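Local coordinates for methyltransferase (Pyrococcus horikoshii, PDB 1IXK), which probably methylates carbon 5 of cytidine in tRNA, using S-adenosyl-L-methionine as methyl donor, at residues Gln26-Arg31 with Ala294-Pro299; Glu250-Glu255 with Asn281-Glu286. All blocks are in the same frame, centred on the assembly; numbering follows the deposited sequence.

Contact 1 of 2, residues Gln26-Arg31 with Ala294-Pro299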
loop_
_atom_site.group_PDB
_atom_site.type_symbol
_atom_site.label_atom_id
_atom_site.label_comp_id
_atom_site.label_asym_id
_atom_site.label_seq_id
_atom_site.Cartn_x
_atom_site.Cartn_y
_atom_site.Cartn_z
ATOM N N GLN A 26 -24.409 -2.111 4.126
ATOM C CA GLN A 26 -24.891 -1.958 2.754
ATOM C C GLN A 26 -23.856 -2.451 1.746
ATOM O O GLN A 26 -24.198 -2.891 0.645
ATOM C CB GLN A 26 -25.214 -0.496 2.462
ATOM C CG GLN A 26 -26.289 0.083 3.352
ATOM C CD GLN A 26 -26.616 1.513 3.000
ATOM O OE1 GLN A 26 -25.726 2.356 2.894
ATOM N NE2 GLN A 26 -27.900 1.800 2.820
ATOM N N LEU A 27 -22.585 -2.379 2.127
ATOM C CA LEU A 27 -21.509 -2.803 1.246
ATOM C C LEU A 27 -21.200 -4.291 1.334
ATOM O O LEU A 27 -20.949 -4.937 0.313
ATOM C CB LEU A 27 -20.239 -2.000 1.553
ATOM C CG LEU A 27 -20.290 -0.514 1.179
ATOM C CD1 LEU A 27 -19.092 0.219 1.760
ATOM C CD2 LEU A 27 -20.324 -0.379 -0.341
ATOM N N TRP A 28 -21.240 -4.842 2.544
ATOM C CA TRP A 28 -20.901 -6.250 2.731
ATOM C C TRP A 28 -21.930 -7.117 3.453
ATOM O O TRP A 28 -21.688 -8.303 3.673
ATOM C CB TRP A 28 -19.552 -6.343 3.456
ATOM C CG TRP A 28 -18.439 -5.648 2.717
ATOM C CD1 TRP A 28 -17.855 -6.050 1.553
ATOM C CD2 TRP A 28 -17.824 -4.397 3.062
ATOM N NE1 TRP A 28 -16.915 -5.132 1.149
ATOM C CE2 TRP A 28 -16.872 -4.110 2.061
ATOM C CE3 TRP A 28 -17.979 -3.499 4.126
ATOM C CZ2 TRP A 28 -16.088 -2.949 2.081
ATOM C CZ3 TRP A 28 -17.203 -2.346 4.148
ATOM C CH2 TRP A 28 -16.263 -2.085 3.134
ATOM N N GLY A 29 -23.072 -6.542 3.819
ATOM C CA GLY A 29 -24.086 -7.321 4.511
ATOM C C GLY A 29 -23.574 -7.866 5.830
ATOM O O GLY A 29 -22.816 -7.193 6.527
ATOM N N GLU A 30 -23.972 -9.090 6.174
ATOM C CA GLU A 30 -23.547 -9.708 7.432
ATOM C C GLU A 30 -22.030 -9.821 7.590
ATOM O O GLU A 30 -21.525 -9.882 8.710
ATOM C CB GLU A 30 -24.183 -11.095 7.598
ATOM C CG GLU A 30 -23.968 -12.051 6.428
ATOM C CD GLU A 30 -25.000 -11.885 5.325
ATOM O OE1 GLU A 30 -25.074 -10.791 4.720
ATOM O OE2 GLU A 30 -25.742 -12.857 5.060
ATOM N N ARG A 31 -21.302 -9.845 6.478
ATOM C CA ARG A 31 -19.846 -9.938 6.542
ATOM C C ARG A 31 -19.278 -8.681 7.207
ATOM O O ARG A 31 -18.156 -8.684 7.716
ATOM C CB ARG A 31 -19.254 -10.094 5.136
ATOM C CG ARG A 31 -17.737 -10.259 5.123
ATOM C CD ARG A 31 -17.176 -10.262 3.711
ATOM N NE ARG A 31 -15.723 -10.405 3.712
ATOM C CZ ARG A 31 -14.970 -10.458 2.616
ATOM N NH1 ARG A 31 -15.531 -10.377 1.419
ATOM N NH2 ARG A 31 -13.654 -10.598 2.719
ATOM N N ALA A 294 -9.146 -3.879 -10.299
ATOM C CA ALA A 294 -8.634 -3.373 -9.024
ATOM C C ALA A 294 -8.911 -4.439 -7.966
ATOM O O ALA A 294 -9.816 -5.255 -8.133
ATOM C CB ALA A 294 -9.334 -2.068 -8.659
ATOM N N ARG A 295 -8.149 -4.422 -6.875
ATOM C CA ARG A 295 -8.297 -5.429 -5.826
ATOM C C ARG A 295 -8.444 -4.847 -4.429
ATOM O O ARG A 295 -8.077 -3.706 -4.175
ATOM C CB ARG A 295 -7.076 -6.358 -5.812
ATOM C CG ARG A 295 -6.561 -6.756 -7.185
ATOM C CD ARG A 295 -7.638 -7.416 -8.014
ATOM N NE ARG A 295 -8.043 -8.712 -7.485
ATOM C CZ ARG A 295 -9.032 -9.442 -7.992
ATOM N NH1 ARG A 295 -9.713 -8.995 -9.035
ATOM N NH2 ARG A 295 -9.343 -10.615 -7.459
ATOM N N ARG A 296 -8.980 -5.660 -3.531
ATOM C CA ARG A 296 -9.153 -5.286 -2.134
ATOM C C ARG A 296 -8.704 -6.437 -1.246
ATOM O O ARG A 296 -8.926 -7.610 -1.568
ATOM C CB ARG A 296 -10.623 -4.995 -1.819
ATOM C CG ARG A 296 -11.074 -3.571 -2.103
ATOM C CD ARG A 296 -12.558 -3.428 -1.787
ATOM N NE ARG A 296 -13.037 -2.058 -1.941
ATOM C CZ ARG A 296 -13.373 -1.268 -0.928
ATOM N NH1 ARG A 296 -13.278 -1.711 0.320
ATOM N NH2 ARG A 296 -13.824 -0.041 -1.161
ATOM N N LEU A 297 -8.074 -6.090 -0.129
ATOM C CA LEU A 297 -7.643 -7.075 0.850
ATOM C C LEU A 297 -8.506 -6.780 2.068
ATOM O O LEU A 297 -8.708 -5.618 2.428
ATOM C CB LEU A 297 -6.163 -6.902 1.205
ATOM C CG LEU A 297 -5.139 -7.216 0.113
ATOM C CD1 LEU A 297 -3.735 -6.971 0.657
ATOM C CD2 LEU A 297 -5.293 -8.664 -0.346
ATOM N N TYR A 298 -9.025 -7.832 2.687
ATOM C CA TYR A 298 -9.889 -7.690 3.854
ATOM C C TYR A 298 -9.263 -8.341 5.079
ATOM O O TYR A 298 -8.686 -9.425 4.993
ATOM C CB TYR A 298 -11.244 -8.328 3.565
ATOM C CG TYR A 298 -12.062 -7.582 2.539
ATOM C CD1 TYR A 298 -12.701 -6.386 2.867
ATOM C CD2 TYR A 298 -12.207 -8.075 1.240
ATOM C CE1 TYR A 298 -13.468 -5.702 1.937
ATOM C CE2 TYR A 298 -12.974 -7.396 0.297
ATOM C CZ TYR A 298 -13.605 -6.211 0.655
ATOM O OH TYR A 298 -14.387 -5.545 -0.258
ATOM N N PRO A 299 -9.386 -7.691 6.243
ATOM C CA PRO A 299 -8.818 -8.223 7.482
ATOM C C PRO A 299 -9.412 -9.552 7.933
ATOM O O PRO A 299 -8.798 -10.262 8.718
ATOM C CB PRO A 299 -9.067 -7.099 8.486
ATOM C CG PRO A 299 -10.329 -6.477 7.980
ATOM C CD PRO A 299 -10.092 -6.422 6.491
#

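Contact 2 of 2, residues Glu250-Glu255 with Asn281-Glu286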
loop_
_atom_site.group_PDB
_atom_site.type_symbol
_atom_site.label_atom_id
_atom_site.label_comp_id
_atom_site.label_asym_id
_atom_site.label_seq_id
_atom_site.Cartn_x
_atom_site.Cartn_y
_atom_site.Cartn_z
ATOM N N GLU A 250 -13.404 2.647 2.458
ATOM C CA GLU A 250 -14.374 3.540 1.817
ATOM C C GLU A 250 -14.302 3.616 0.298
ATOM O O GLU A 250 -13.251 3.915 -0.275
ATOM C CB GLU A 250 -14.247 4.975 2.364
ATOM C CG GLU A 250 -14.096 5.116 3.876
ATOM C CD GLU A 250 -15.113 4.316 4.662
ATOM O OE1 GLU A 250 -16.293 4.258 4.253
ATOM O OE2 GLU A 250 -14.731 3.747 5.703
ATOM N N PRO A 251 -15.431 3.360 -0.378
ATOM C CA PRO A 251 -15.441 3.424 -1.842
ATOM C C PRO A 251 -15.067 4.824 -2.336
ATOM O O PRO A 251 -14.479 4.968 -3.403
ATOM C CB PRO A 251 -16.880 3.058 -2.195
ATOM C CG PRO A 251 -17.273 2.121 -1.090
ATOM C CD PRO A 251 -16.698 2.811 0.136
ATOM N N GLU A 252 -15.404 5.852 -1.556
ATOM C CA GLU A 252 -15.100 7.227 -1.951
ATOM C C GLU A 252 -13.607 7.492 -2.130
ATOM O O GLU A 252 -13.218 8.341 -2.933
ATOM C CB GLU A 252 -15.677 8.236 -0.939
ATOM C CG GLU A 252 -17.205 8.369 -0.965
ATOM C CD GLU A 252 -17.913 7.356 -0.088
ATOM O OE1 GLU A 252 -17.261 6.383 0.365
ATOM O OE2 GLU A 252 -19.135 7.534 0.144
ATOM N N GLU A 253 -12.774 6.779 -1.376
ATOM C CA GLU A 253 -11.329 6.957 -1.466
ATOM C C GLU A 253 -10.702 5.918 -2.387
ATOM O O GLU A 253 -9.508 5.993 -2.695
ATOM C CB GLU A 253 -10.682 6.818 -0.080
ATOM C CG GLU A 253 -11.183 7.784 0.974
ATOM C CD GLU A 253 -10.615 7.464 2.346
ATOM O OE1 GLU A 253 -9.403 7.671 2.560
ATOM O OE2 GLU A 253 -11.384 6.988 3.205
ATOM N N ASN A 254 -11.505 4.949 -2.819
ATOM C CA ASN A 254 -11.012 3.871 -3.671
ATOM C C ASN A 254 -11.657 3.810 -5.059
ATOM O O ASN A 254 -11.220 4.494 -5.994
ATOM C CB ASN A 254 -11.208 2.523 -2.962
ATOM C CG ASN A 254 -10.432 2.426 -1.653
ATOM O OD1 ASN A 254 -9.384 3.049 -1.495
ATOM N ND2 ASN A 254 -10.933 1.621 -0.724
ATOM N N GLU A 255 -12.685 2.977 -5.187
ATOM C CA GLU A 255 -13.397 2.806 -6.454
ATOM C C GLU A 255 -13.871 4.112 -7.091
ATOM O O GLU A 255 -13.787 4.281 -8.309
ATOM C CB GLU A 255 -14.597 1.875 -6.261
ATOM C CG GLU A 255 -14.223 0.408 -6.038
ATOM C CD GLU A 255 -13.950 0.049 -4.584
ATOM O OE1 GLU A 255 -13.950 0.949 -3.720
ATOM O OE2 GLU A 255 -13.732 -1.151 -4.312
ATOM N N ASN A 281 -20.476 -2.094 -7.601
ATOM C CA ASN A 281 -21.835 -1.623 -7.338
ATOM C C ASN A 281 -21.951 -1.162 -5.885
ATOM O O ASN A 281 -22.897 -1.513 -5.188
ATOM C CB ASN A 281 -22.862 -2.733 -7.598
ATOM C CG ASN A 281 -24.283 -2.195 -7.706
ATOM O OD1 ASN A 281 -25.248 -2.872 -7.351
ATOM N ND2 ASN A 281 -24.413 -0.975 -8.216
ATOM N N PRO A 282 -20.984 -0.364 -5.407
ATOM C CA PRO A 282 -21.051 0.102 -4.018
ATOM C C PRO A 282 -22.244 1.022 -3.790
ATOM O O PRO A 282 -22.407 2.012 -4.492
ATOM C CB PRO A 282 -19.722 0.825 -3.835
ATOM C CG PRO A 282 -19.486 1.410 -5.205
ATOM C CD PRO A 282 -19.842 0.247 -6.112
ATOM N N PHE A 283 -23.073 0.684 -2.808
ATOM C CA PHE A 283 -24.260 1.470 -2.483
ATOM C C PHE A 283 -25.251 1.505 -3.649
ATOM O O PHE A 283 -26.095 2.402 -3.728
ATOM C CB PHE A 283 -23.871 2.906 -2.115
ATOM C CG PHE A 283 -22.855 3.009 -1.006
ATOM C CD1 PHE A 283 -23.079 2.406 0.232
ATOM C CD2 PHE A 283 -21.686 3.742 -1.189
ATOM C CE1 PHE A 283 -22.154 2.541 1.268
ATOM C CE2 PHE A 283 -20.758 3.885 -0.159
ATOM C CZ PHE A 283 -20.992 3.282 1.071
ATOM N N GLY A 284 -25.150 0.534 -4.551
ATOM C CA GLY A 284 -26.050 0.486 -5.690
ATOM C C GLY A 284 -25.614 1.380 -6.836
ATOM O O GLY A 284 -26.343 1.553 -7.814
ATOM N N ILE A 285 -24.426 1.963 -6.711
ATOM C CA ILE A 285 -23.885 2.837 -7.742
ATOM C C ILE A 285 -23.102 1.983 -8.726
ATOM O O ILE A 285 -22.044 1.461 -8.384
ATOM C CB ILE A 285 -22.922 3.884 -7.139
ATOM C CG1 ILE A 285 -23.622 4.657 -6.018
ATOM C CG2 ILE A 285 -22.418 4.814 -8.230
ATOM C CD1 ILE A 285 -24.918 5.322 -6.433
ATOM N N GLU A 286 -23.616 1.846 -9.943
ATOM C CA GLU A 286 -22.953 1.037 -10.962
ATOM C C GLU A 286 -21.684 1.665 -11.529
ATOM O O GLU A 286 -21.722 2.718 -12.168
ATOM C CB GLU A 286 -23.923 0.719 -12.110
ATOM C CG GLU A 286 -24.677 -0.605 -11.952
ATOM C CD GLU A 286 -26.046 -0.457 -11.307
ATOM O OE1 GLU A 286 -26.961 0.096 -11.963
ATOM O OE2 GLU A 286 -26.212 -0.898 -10.148
#

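Contact 1 of 2, residues Gln26-Arg31 with Ala294-Pro299
Tyr298 lies under the guanidinium of Arg31 and beside the indole of Trp28, a cation-pi pair and a hydrogen bond that join the N-terminal region to the class I methyltransferase domain, just past strand 295-297. Tyr298 CB sits 3.4 Å from Arg31 NH2, the same nitrogen that passes close to CG and comes within 3.3 Å of CD2. The guanidinium is thus over one ring face, with Arg31 CZ 4.3 Å from the ring centroid, though its plane is tilted 54° from the ring rather than laid flat on it. Arg31 gets there fully extended, CG anti to its backbone N (chi1 -177°). Its NH2 also forms a salt bridge with Glu276 and its NE one with Asp300, which should fix the group over the tyrosine.

Farther along the tyrosine, CE1 meets indole atom CE2 of Trp28 at 3.8 Å, and CZ is close to NE1. Both indole and guanidinium come from one type II' turn, Trp28 to Arg31, with Gly29 at positive phi as the chain leaves helix 18-28. Ile35 of helix 31-38 touches both aromatic residues. At the indole's edge, near its plane, Arg296 NH1 approaches Trp28 CZ2 at 3.5 Å, while Arg296 NE is engaged by Glu255. The tyrosine's tip takes the one hydrogen bond between the segments: Trp28 NE1 donates to Tyr298 OH at 2.9 Å, bent to 140° at the hydrogen, the oxygen at the edge of the indole and moderately tilted from its plane.

Contact 2 of 2, residues Glu250-Glu255 with Asn281-Glu286
Pro251 meets Pro282 ring to ring, its CG 3.9 Å from Pro282 CB, where the two backbones come nearest each other. The rings run past one another in opposite directions. The same Pro251 CG also touches Phe283 CE2 at 4.0 Å, approaching the aromatic ring obliquely.

Phe283 has a left-handed backbone (phi 63°), in a pair of overlapping turns closed by Gly284 N to Asn281 O and Ile285 N to Pro282 O. With CG beside its own N and anti to the carbonyl carbon (chi1 -55°), the ring is placed beside Pro251 and also packs on Arg23, Gln26 and Leu27 of helix 18-28. Glu252 has its chain bent at chi2 (87°), which brings OE2 to 4.0 Å from Phe283 CE2. Its carboxylate is steeply inclined to the ring, and OE1 forms a salt bridge with Arg23.

The Pro251 side is held in turns of its own, with Glu253 N bonded to Glu250 O and Asn254 N to Pro251 O. Packed against the loop between strands 276-277 and 295-297, it belongs to the connection from strand 240-246 to helix 255-264 of the Rossmann-like class I methyltransferase fold.

From the N terminus, helix 18-28 and the turn after it supply the first half of contact 1, whose partner arrives only with strand 295-297, so that contact closes a span of most of the chain. Contact 2 falls wholly within this span: its shorter loop holds helix 255-264 and strands 267-270 and 276-277. The centres of the two contacts are about 11 Å apart, and their residues touch: the Glu255-Arg296 salt bridge joins them, and Leu27 CD2 packs on Pro282 CB at 3.7 Å. Contact 1 ties the end of helix 18-28 to the end of strand 295-297; contact 2 ties the loop before helix 255-264 to the loop before that strand, and Leu27 bridges the two.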